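Local coordinates for protein putative methylthioribose-1-phosphate isomerase (Pyrococcus horikoshii OT3, PDB 6A34) that probably catalyses the interconversion of methylthioribose-1-phosphate and methylthioribulose-1-phosphate, a step of the methionine salvage pathway, at residues M26-L31 against N53-G58; L110-K115 against V133-K138; L196-T201 against L220-I225; F276-L281 against G333-R338. One frame throughout, in Å; residues are numbered along the deposited sequence.

Contact 1 of 4, residues M26-L31 against N53-G58; sequences MINQRL and NMTVRG
Q29 keeps its chain extended beyond CG (chi2 -163°), whereas that of R57 leaves between its own backbone N and carbonyl carbon and bends twice, and the two ends meet at about a right angle. R57 NH1 donates to Q29 OE1 at 2.7 Å, on a lone pair of the amide oxygen and within the guanidinium plane, although the amide and guanidinium planes stand nearly perpendicular. R57 CG also lies against OE1. The other end of each group is held elsewhere, Q29 NE2 by L172 O and R57 NH2 by N168 OD1, so both flat groups are fixed in rotation. R57 and G58 belong to the predicted substrate-binding loop, with G58 as N-cap of helix 59-76, and Q29 would then position R57 from the second shell. Beside this pair the backbone N of Q29 bonds T55 O at 3.0 Å. N28 OD1 closes an Asx turn by accepting from R30 N, which suits asparagine just past strand 23-27, while its ND2 reaches E39. R30 brings CD to 3.2 Å from N53 O and lays its guanidinium face against N53 OD1, the planes 29° apart. On the buried side the flexible M26 chain sets SD against V56 CG1 at 3.6 Å.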
# COMPACT_ATOMS: atom_id res chain seq x y z
N MET A 26 20.59 23.06 0.45
CA MET A 26 19.78 21.86 0.68
C MET A 26 18.91 21.58 -0.55
O MET A 26 18.18 22.47 -1.04
CB MET A 26 18.84 22.00 1.87
CG MET A 26 19.51 22.41 3.14
SD MET A 26 18.31 22.44 4.47
CE MET A 26 19.24 23.17 5.81
N ILE A 27 18.94 20.33 -1.02
CA ILE A 27 17.91 19.88 -1.91
C ILE A 27 16.57 20.12 -1.20
O ILE A 27 16.48 19.87 -0.01
CB ILE A 27 18.10 18.41 -2.30
CG1 ILE A 27 19.36 18.23 -3.14
CG2 ILE A 27 16.86 17.89 -3.02
CD1 ILE A 27 19.73 16.79 -3.37
N ASN A 28 15.59 20.67 -1.92
CA ASN A 28 14.28 20.94 -1.34
C ASN A 28 13.41 19.70 -1.53
O ASN A 28 12.78 19.51 -2.59
CB ASN A 28 13.58 22.15 -1.94
CG ASN A 28 12.41 22.58 -1.09
OD1 ASN A 28 11.72 21.74 -0.51
ND2 ASN A 28 12.24 23.89 -0.93
N GLN A 29 13.35 18.89 -0.48
CA GLN A 29 12.68 17.59 -0.52
C GLN A 29 11.16 17.77 -0.40
O GLN A 29 10.43 16.81 -0.62
CB GLN A 29 13.26 16.66 0.56
CG GLN A 29 14.76 16.38 0.39
CD GLN A 29 15.25 15.18 1.16
OE1 GLN A 29 14.59 14.14 1.18
NE2 GLN A 29 16.42 15.30 1.79
N ARG A 30 10.69 19.00 -0.08
CA ARG A 30 9.25 19.31 -0.10
C ARG A 30 8.73 19.50 -1.53
O ARG A 30 7.57 19.33 -1.76
CB ARG A 30 8.91 20.57 0.68
CG ARG A 30 8.98 20.40 2.19
CD ARG A 30 9.39 21.72 2.82
NE ARG A 30 8.62 22.86 2.33
CZ ARG A 30 7.40 23.19 2.76
NH1 ARG A 30 6.84 22.51 3.76
NH2 ARG A 30 6.76 24.20 2.20
N LEU A 31 9.59 19.89 -2.47
CA LEU A 31 9.14 20.18 -3.83
C LEU A 31 9.17 18.91 -4.70
O LEU A 31 8.54 18.87 -5.74
CB LEU A 31 10.01 21.31 -4.42
CG LEU A 31 9.89 22.66 -3.70
CD1 LEU A 31 10.80 23.72 -4.32
CD2 LEU A 31 8.45 23.15 -3.65
N ASN A 53 10.59 22.66 8.82
CA ASN A 53 9.96 22.56 7.49
C ASN A 53 10.03 21.17 6.84
O ASN A 53 9.29 20.92 5.89
CB ASN A 53 10.73 23.40 6.45
CG ASN A 53 9.95 24.61 6.00
OD1 ASN A 53 8.73 24.60 6.08
ND2 ASN A 53 10.64 25.64 5.52
N MET A 54 11.03 20.37 7.21
CA MET A 54 11.42 19.13 6.49
C MET A 54 11.77 19.41 5.01
O MET A 54 11.56 18.57 4.10
CB MET A 54 10.33 18.07 6.65
CG MET A 54 10.10 17.77 8.13
SD MET A 54 8.90 16.46 8.51
CE MET A 54 8.65 16.74 10.26
N THR A 55 12.38 20.59 4.77
CA THR A 55 13.06 20.91 3.50
C THR A 55 14.24 19.93 3.32
O THR A 55 14.52 19.44 2.22
CB THR A 55 13.51 22.38 3.50
OG1 THR A 55 12.36 23.23 3.50
CG2 THR A 55 14.39 22.74 2.33
N VAL A 56 14.90 19.66 4.43
CA VAL A 56 15.82 18.56 4.55
C VAL A 56 15.15 17.49 5.41
O VAL A 56 14.39 17.82 6.34
CB VAL A 56 17.17 19.00 5.16
CG1 VAL A 56 17.02 19.75 6.48
CG2 VAL A 56 18.09 17.81 5.36
N ARG A 57 15.44 16.23 5.10
CA ARG A 57 15.04 15.07 5.90
C ARG A 57 16.12 14.00 5.79
O ARG A 57 17.09 14.19 5.05
CB ARG A 57 13.68 14.53 5.45
CG ARG A 57 13.62 14.22 3.97
CD ARG A 57 12.73 13.00 3.70
NE ARG A 57 13.39 11.74 4.04
CZ ARG A 57 14.10 11.01 3.19
NH1 ARG A 57 14.63 11.59 2.12
NH2 ARG A 57 14.24 9.70 3.39
N GLY A 58 15.93 12.90 6.52
CA GLY A 58 16.92 11.84 6.67
C GLY A 58 17.91 12.18 7.79
O GLY A 58 18.58 13.24 7.76

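Contact 2 of 4, residues L110-K115 against V133-K138; sequences LNRIKK and VQEAYK
R112 and E135 form a salt bridge in which R112 NE donates to E135 OE2 at 2.9 Å, the N-H...O angle being 166°. The carboxylate oxygen lies at the guanidinium edge, close to its plane, and is met on its anti side, but from well out of the carboxylate plane; the two flat groups are steeply turned against each other. With CG anti to the backbone N (chi1 179°) and the chain straight as far as NE, the long R112 spans the gap between the helices. Its NH1 turns to a second carboxylate, E142, one helical turn beyond K138, so two acidic groups share the one guanidinium. K138 joins the network through a long ion pair, NZ to E135 OE1 at 3.8 Å, and its CB lies 4.0 Å from R112 NH2. The contact is a pairing of near-antiparallel helices, 104-119 with 125-157, whose short segments run 152° apart and approach to 10.0 Å between axes. On the buried side I113 CG1 packs 3.9 Å from E135 CG, the two side chains running antiparallel. Farther in, I113 CD1 comes within 4.4 Å of A136 CB, a methyl directed away from helix 104-119 and touching F68, while F89 touches I113.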
# COMPACT_ATOMS: atom_id res chain seq x y z
N LEU A 110 25.14 18.48 17.03
CA LEU A 110 25.24 19.71 17.74
C LEU A 110 26.10 19.54 18.98
O LEU A 110 26.97 20.35 19.22
CB LEU A 110 23.85 20.21 18.14
CG LEU A 110 22.99 20.69 16.98
CD1 LEU A 110 21.61 21.13 17.48
CD2 LEU A 110 23.68 21.81 16.22
N ASN A 111 25.81 18.50 19.76
CA ASN A 111 26.55 18.21 20.97
C ASN A 111 28.03 17.94 20.70
O ASN A 111 28.88 18.23 21.54
CB ASN A 111 25.96 17.02 21.72
CG ASN A 111 25.29 17.49 22.99
OD1 ASN A 111 24.13 17.92 22.97
ND2 ASN A 111 26.05 17.49 24.07
N ARG A 112 28.33 17.27 19.60
CA ARG A 112 29.71 17.01 19.18
C ARG A 112 30.48 18.33 18.99
O ARG A 112 31.66 18.41 19.34
CB ARG A 112 29.68 16.22 17.87
CG ARG A 112 31.05 15.88 17.29
CD ARG A 112 30.95 14.94 16.10
NE ARG A 112 32.20 14.83 15.37
CZ ARG A 112 32.40 13.97 14.40
NH1 ARG A 112 31.37 13.23 14.00
NH2 ARG A 112 33.59 13.83 13.85
N ILE A 113 29.81 19.35 18.43
CA ILE A 113 30.45 20.64 18.16
C ILE A 113 30.53 21.47 19.45
O ILE A 113 31.61 21.93 19.81
CB ILE A 113 29.72 21.35 17.03
CG1 ILE A 113 29.87 20.53 15.74
CG2 ILE A 113 30.22 22.79 16.90
CD1 ILE A 113 29.23 21.17 14.54
N LYS A 114 29.39 21.69 20.09
CA LYS A 114 29.27 22.22 21.45
C LYS A 114 30.42 21.72 22.34
O LYS A 114 31.16 22.53 22.91
CB LYS A 114 27.89 21.85 21.98
CG LYS A 114 27.66 21.99 23.48
CD LYS A 114 27.49 23.41 23.95
CE LYS A 114 26.61 23.51 25.18
NZ LYS A 114 26.50 24.92 25.63
N LYS A 115 30.60 20.40 22.44
CA LYS A 115 31.58 19.79 23.34
C LYS A 115 33.00 20.15 22.89
O LYS A 115 33.86 20.41 23.71
CB LYS A 115 31.44 18.26 23.40
CG LYS A 115 31.80 17.59 24.73
CD LYS A 115 32.62 18.47 25.69
CE LYS A 115 32.68 17.97 27.12
NZ LYS A 115 33.99 17.32 27.40
N VAL A 133 33.97 24.91 12.03
CA VAL A 133 33.70 24.72 10.63
C VAL A 133 34.24 23.34 10.23
O VAL A 133 33.56 22.57 9.50
CB VAL A 133 34.30 25.85 9.76
CG1 VAL A 133 34.25 25.52 8.27
CG2 VAL A 133 33.63 27.20 10.04
N GLN A 134 35.44 23.03 10.72
CA GLN A 134 36.10 21.81 10.38
C GLN A 134 35.24 20.61 10.85
O GLN A 134 35.09 19.65 10.12
CB GLN A 134 37.51 21.76 11.00
CG GLN A 134 38.21 20.43 10.80
CD GLN A 134 39.63 20.43 11.31
OE1 GLN A 134 40.59 20.61 10.56
NE2 GLN A 134 39.77 20.23 12.61
N GLU A 135 34.76 20.68 12.09
CA GLU A 135 33.91 19.70 12.68
C GLU A 135 32.63 19.47 11.85
O GLU A 135 32.26 18.32 11.67
CB GLU A 135 33.52 20.08 14.11
CG GLU A 135 33.34 18.88 15.02
CD GLU A 135 34.51 17.90 15.08
OE1 GLU A 135 35.61 18.25 14.60
OE2 GLU A 135 34.32 16.78 15.64
N ALA A 136 31.99 20.54 11.36
CA ALA A 136 30.77 20.40 10.57
C ALA A 136 31.07 19.65 9.26
O ALA A 136 30.29 18.79 8.85
CB ALA A 136 30.13 21.75 10.31
N TYR A 137 32.25 19.89 8.66
CA TYR A 137 32.60 19.19 7.44
C TYR A 137 32.86 17.71 7.76
O TYR A 137 32.56 16.84 6.95
CB TYR A 137 33.81 19.80 6.72
CG TYR A 137 33.47 20.99 5.86
CD1 TYR A 137 32.63 20.87 4.76
CD2 TYR A 137 33.99 22.24 6.14
CE1 TYR A 137 32.32 21.95 3.96
CE2 TYR A 137 33.69 23.34 5.34
CZ TYR A 137 32.84 23.19 4.26
OH TYR A 137 32.54 24.25 3.48
N LYS A 138 33.44 17.45 8.93
CA LYS A 138 33.75 16.11 9.36
C LYS A 138 32.46 15.28 9.52
O LYS A 138 32.45 14.14 9.17
CB LYS A 138 34.54 16.14 10.67
CG LYS A 138 36.05 16.03 10.58
CD LYS A 138 36.61 15.87 12.00
CE LYS A 138 38.11 15.96 12.15
NZ LYS A 138 38.46 16.03 13.59

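Contact 3 of 4, residues L196-T201 against L220-I225; sequences LWLDET and LNVKLI
L196 starts the pairing: its N donates to N221 O at 2.8 Å, and its O accepts from K223 N. Its CB rests on V222 CG2, and L196 CD2 reaches L220 CD2 at 4.3 Å, on the face covered by Y215 of helix 206-217. W197 points to the other face. There, with CG anti to the carbonyl carbon (chi1 -61°), its indole is laid alongside K223, CE3 lying 3.8 Å from the lysine CB, and it crosses I225 at about a right angle, CE3 being 3.7 Å from I225 CG2. A broad ring suits the place by spanning both side chains, and NE1, held by F238 O, fixes it. A leucine in place of W197 would probably leave F238 O without this donor and open a gap beside I225 CG2 and the aliphatic part of K223. L198 returns to the Y215 face, its CD1 3.6 Å from V222 CG1, while its N and O bond K223 O and I225 N. D199 lies beside I225, OD1 3.6 Å from the methyl CD1; this buried oxygen has no polar partner in the model, whereas OD2 is hydrogen-bonded to H166 ND1. E200 N closes the ladder on I225 O at 2.9 Å, and its carboxylate forms a salt bridge with R202 of the second subunit. T201 OG1 donates to D199 O and is also hydrogen-bonded to C167 N of the predicted transition-state stabiliser. Parallel strands 193-199 and 222-225, linked through helix 206-217, make a beta-alpha-beta crossover at the in-chain margin of the Rossmann-like sheet, where the L224 backbone bonds on to the second subunit.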
# COMPACT_ATOMS: atom_id res chain seq x y z
N LEU A 196 15.51 -2.50 -10.34
CA LEU A 196 15.20 -2.17 -8.98
C LEU A 196 13.69 -2.00 -8.84
O LEU A 196 13.16 -1.00 -9.29
CB LEU A 196 15.92 -0.87 -8.60
CG LEU A 196 15.78 -0.48 -7.12
CD1 LEU A 196 16.23 -1.60 -6.21
CD2 LEU A 196 16.56 0.79 -6.83
N TRP A 197 13.02 -2.94 -8.16
CA TRP A 197 11.63 -2.73 -7.74
C TRP A 197 11.61 -1.76 -6.56
O TRP A 197 12.37 -1.93 -5.58
CB TRP A 197 10.98 -4.04 -7.29
CG TRP A 197 10.90 -5.08 -8.35
CD1 TRP A 197 11.76 -6.11 -8.52
CD2 TRP A 197 9.91 -5.19 -9.37
NE1 TRP A 197 11.35 -6.88 -9.58
CE2 TRP A 197 10.21 -6.34 -10.11
CE3 TRP A 197 8.77 -4.45 -9.72
CZ2 TRP A 197 9.43 -6.78 -11.18
CZ3 TRP A 197 8.00 -4.87 -10.78
CH2 TRP A 197 8.33 -6.02 -11.51
N LEU A 198 10.68 -0.80 -6.64
CA LEU A 198 10.43 0.20 -5.60
C LEU A 198 8.99 0.11 -5.11
O LEU A 198 8.07 0.44 -5.86
CB LEU A 198 10.67 1.60 -6.16
CG LEU A 198 12.07 1.85 -6.68
CD1 LEU A 198 12.16 3.25 -7.30
CD2 LEU A 198 13.09 1.66 -5.56
N ASP A 199 8.82 -0.32 -3.85
CA ASP A 199 7.53 -0.24 -3.16
C ASP A 199 7.23 1.25 -2.97
O ASP A 199 8.09 1.99 -2.49
CB ASP A 199 7.57 -0.92 -1.79
CG ASP A 199 7.74 -2.43 -1.80
OD1 ASP A 199 7.56 -3.06 -2.85
OD2 ASP A 199 8.05 -2.98 -0.72
N GLU A 200 6.01 1.68 -3.31
CA GLU A 200 5.65 3.10 -3.18
C GLU A 200 5.77 3.55 -1.72
O GLU A 200 6.12 4.72 -1.47
CB GLU A 200 4.28 3.38 -3.79
CG GLU A 200 3.10 2.64 -3.17
CD GLU A 200 1.77 3.09 -3.78
OE1 GLU A 200 1.83 3.93 -4.70
OE2 GLU A 200 0.66 2.62 -3.33
N THR A 201 5.42 2.65 -0.78
CA THR A 201 5.57 2.78 0.68
C THR A 201 4.57 3.78 1.29
O THR A 201 4.94 4.87 1.80
CB THR A 201 7.01 3.14 1.07
OG1 THR A 201 7.91 2.37 0.26
CG2 THR A 201 7.28 2.82 2.52
N LEU A 220 19.16 4.58 -13.06
CA LEU A 220 18.96 3.16 -12.68
C LEU A 220 17.69 2.64 -13.37
O LEU A 220 16.74 3.38 -13.55
CB LEU A 220 18.83 3.05 -11.16
CG LEU A 220 20.13 2.91 -10.38
CD1 LEU A 220 21.04 4.13 -10.57
CD2 LEU A 220 19.82 2.69 -8.90
N ASN A 221 17.66 1.35 -13.74
CA ASN A 221 16.41 0.78 -14.25
C ASN A 221 15.46 0.43 -13.07
O ASN A 221 15.71 -0.43 -12.28
CB ASN A 221 16.71 -0.39 -15.17
CG ASN A 221 15.44 -1.03 -15.70
OD1 ASN A 221 14.52 -0.30 -16.04
ND2 ASN A 221 15.39 -2.36 -15.72
N VAL A 222 14.27 1.03 -13.04
CA VAL A 222 13.44 1.08 -11.86
C VAL A 222 12.00 0.77 -12.28
O VAL A 222 11.59 1.07 -13.43
CB VAL A 222 13.62 2.49 -11.27
CG1 VAL A 222 12.34 3.18 -10.88
CG2 VAL A 222 14.68 2.52 -10.19
N LYS A 223 11.24 0.14 -11.38
CA LYS A 223 9.83 -0.12 -11.58
C LYS A 223 9.08 0.14 -10.27
O LYS A 223 9.40 -0.48 -9.23
CB LYS A 223 9.58 -1.54 -12.06
CG LYS A 223 9.59 -1.71 -13.56
CD LYS A 223 8.86 -2.94 -14.05
CE LYS A 223 9.51 -3.54 -15.29
NZ LYS A 223 9.87 -2.50 -16.29
N LEU A 224 8.08 1.04 -10.32
CA LEU A 224 7.37 1.48 -9.11
C LEU A 224 6.11 0.62 -8.98
O LEU A 224 5.45 0.40 -9.97
CB LEU A 224 7.03 2.96 -9.27
CG LEU A 224 6.18 3.57 -8.16
CD1 LEU A 224 6.95 3.56 -6.84
CD2 LEU A 224 5.79 4.99 -8.54
N ILE A 225 5.88 0.03 -7.79
CA ILE A 225 4.71 -0.83 -7.55
C ILE A 225 3.98 -0.44 -6.26
O ILE A 225 4.58 0.12 -5.31
CB ILE A 225 5.10 -2.32 -7.44
CG1 ILE A 225 6.13 -2.53 -6.34
CG2 ILE A 225 5.55 -2.91 -8.78
CD1 ILE A 225 6.36 -3.98 -6.08

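Contact 4 of 4, residues F276-L281 against G333-R338; sequences FAVAPL and GIITDR
Two neighbouring parallel strands of the Rossmann-like sheet, 275-278 and 333-336, meet here and carry on into the loops at their C-terminal ends. I335 bonds through its N to A277 O at 2.8 Å and through its O to A279 N at 2.9 Å, the alternation of a parallel pair, in which one residue bonds the two that flank its neighbour; the bond from A277 N to G333 O is weak. On one face I335 sends CD1 to F276 CB at 3.8 Å, and its CB lies 3.9 Å from V278 CB, so branched aliphatic chains and a ring fill this layer beneath helix 125-157, which supplies V157 and M150. The bare G333 suits its place beside F276, whose ring atom CD2 lies obliquely 3.5 Å from G333 O; a side chain there would be tight against the ring. At the end of strand 333-336, T336 OG1 accepts from R338 N in an ST turn and also bonds G339 O. D337, with CG between its backbone N and carbonyl carbon (chi1 62°), turns OD1 back across the gap to accept from L281 N at 2.9 Å and to lie 3.2 Å from P280 CA, while OD2 forms a salt bridge with R149 of helix 125-157. An alanine in place of D337 would probably leave L281 N and R149 without these acceptors and the loop at P280 less firmly held. L281 then folds its own branches over this turn, CD2 touching R338 CG and CD1 reaching T336 OG1 at 3.6 Å.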
# COMPACT_ATOMS: atom_id res chain seq x y z
N PHE A 276 18.25 -8.49 3.16
CA PHE A 276 19.29 -7.75 3.88
C PHE A 276 18.79 -6.40 4.38
O PHE A 276 18.04 -5.71 3.69
CB PHE A 276 20.48 -7.47 2.97
CG PHE A 276 21.26 -8.69 2.55
CD1 PHE A 276 20.88 -9.42 1.44
CD2 PHE A 276 22.39 -9.07 3.25
CE1 PHE A 276 21.62 -10.53 1.04
CE2 PHE A 276 23.12 -10.17 2.85
CZ PHE A 276 22.75 -10.89 1.74
N ALA A 277 19.26 -6.03 5.56
CA ALA A 277 19.23 -4.69 6.09
C ALA A 277 20.62 -4.07 5.87
O ALA A 277 21.63 -4.78 5.95
CB ALA A 277 18.89 -4.71 7.56
N VAL A 278 20.66 -2.77 5.61
CA VAL A 278 21.88 -2.03 5.46
C VAL A 278 21.74 -0.77 6.33
O VAL A 278 20.72 -0.06 6.22
CB VAL A 278 22.19 -1.69 3.99
CG1 VAL A 278 21.01 -1.08 3.25
CG2 VAL A 278 23.42 -0.79 3.85
N ALA A 279 22.74 -0.54 7.20
CA ALA A 279 22.82 0.65 8.05
C ALA A 279 24.23 0.82 8.60
O ALA A 279 24.96 -0.16 8.71
CB ALA A 279 21.86 0.53 9.18
N PRO A 280 24.63 2.06 8.98
CA PRO A 280 25.92 2.30 9.64
C PRO A 280 25.88 1.81 11.09
O PRO A 280 24.79 1.65 11.63
CB PRO A 280 26.10 3.82 9.54
CG PRO A 280 24.70 4.37 9.49
CD PRO A 280 23.84 3.30 8.85
N LEU A 281 27.06 1.58 11.69
CA LEU A 281 27.21 1.14 13.09
C LEU A 281 26.41 2.01 14.08
O LEU A 281 25.87 1.50 15.05
CB LEU A 281 28.69 1.11 13.48
CG LEU A 281 29.31 -0.28 13.62
CD1 LEU A 281 29.04 -1.13 12.39
CD2 LEU A 281 30.79 -0.19 13.90
N GLY A 333 21.63 -11.24 6.25
CA GLY A 333 22.78 -10.53 6.79
C GLY A 333 22.48 -9.07 7.03
O GLY A 333 21.44 -8.55 6.59
N ILE A 334 23.38 -8.41 7.74
CA ILE A 334 23.27 -6.99 7.99
C ILE A 334 24.51 -6.30 7.39
O ILE A 334 25.63 -6.52 7.84
CB ILE A 334 23.15 -6.66 9.49
CG1 ILE A 334 21.91 -7.30 10.12
CG2 ILE A 334 23.18 -5.16 9.69
CD1 ILE A 334 21.76 -7.05 11.61
N ILE A 335 24.27 -5.45 6.40
CA ILE A 335 25.32 -4.76 5.71
C ILE A 335 25.60 -3.47 6.48
O ILE A 335 24.69 -2.66 6.64
CB ILE A 335 24.95 -4.50 4.24
CG1 ILE A 335 24.53 -5.77 3.52
CG2 ILE A 335 26.11 -3.83 3.53
CD1 ILE A 335 23.66 -5.53 2.32
N THR A 336 26.82 -3.33 7.00
CA THR A 336 27.24 -2.14 7.72
C THR A 336 28.44 -1.50 7.02
O THR A 336 29.01 -2.06 6.09
CB THR A 336 27.62 -2.41 9.18
OG1 THR A 336 28.97 -2.89 9.20
CG2 THR A 336 26.68 -3.35 9.88
N ASP A 337 28.82 -0.32 7.50
CA ASP A 337 29.94 0.44 6.94
C ASP A 337 31.27 -0.18 7.41
O ASP A 337 32.31 0.31 7.01
CB ASP A 337 29.87 1.91 7.35
CG ASP A 337 29.96 2.12 8.85
OD1 ASP A 337 29.09 1.59 9.58
OD2 ASP A 337 30.91 2.80 9.28
N ARG A 338 31.21 -1.26 8.22
CA ARG A 338 32.42 -1.98 8.67
C ARG A 338 32.32 -3.47 8.33
O ARG A 338 32.92 -4.27 8.97
CB ARG A 338 32.67 -1.72 10.16
CG ARG A 338 32.97 -0.26 10.52
CD ARG A 338 34.23 0.29 9.84
NE ARG A 338 34.60 1.68 10.17
CZ ARG A 338 35.52 2.42 9.52
NH1 ARG A 338 36.26 1.88 8.56
NH2 ARG A 338 35.68 3.69 9.82

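The contacts follow one another in series along the chain. Contact 1 joins the N-terminal antiparallel sheet to the loop before helix 59-76; contact 2, about 22 Å away between centres, pairs two helices. Contacts 3 and 4 lie in the same seven-stranded sheet, centres about 21 Å apart: contact 3 at one margin, where strand 222-225 is outermost within this chain and the second subunit adjoins, and contact 4 toward the other. Contacts 2 and 3 are the farthest apart, about 37 Å between centres. Helix 125-157 links contact 2 with contact 4. The predicted site draws on R57 and G58 of contact 1 and lies within about 10 Å of side chains of contacts 3 and 4, while contact 2 stands away from it.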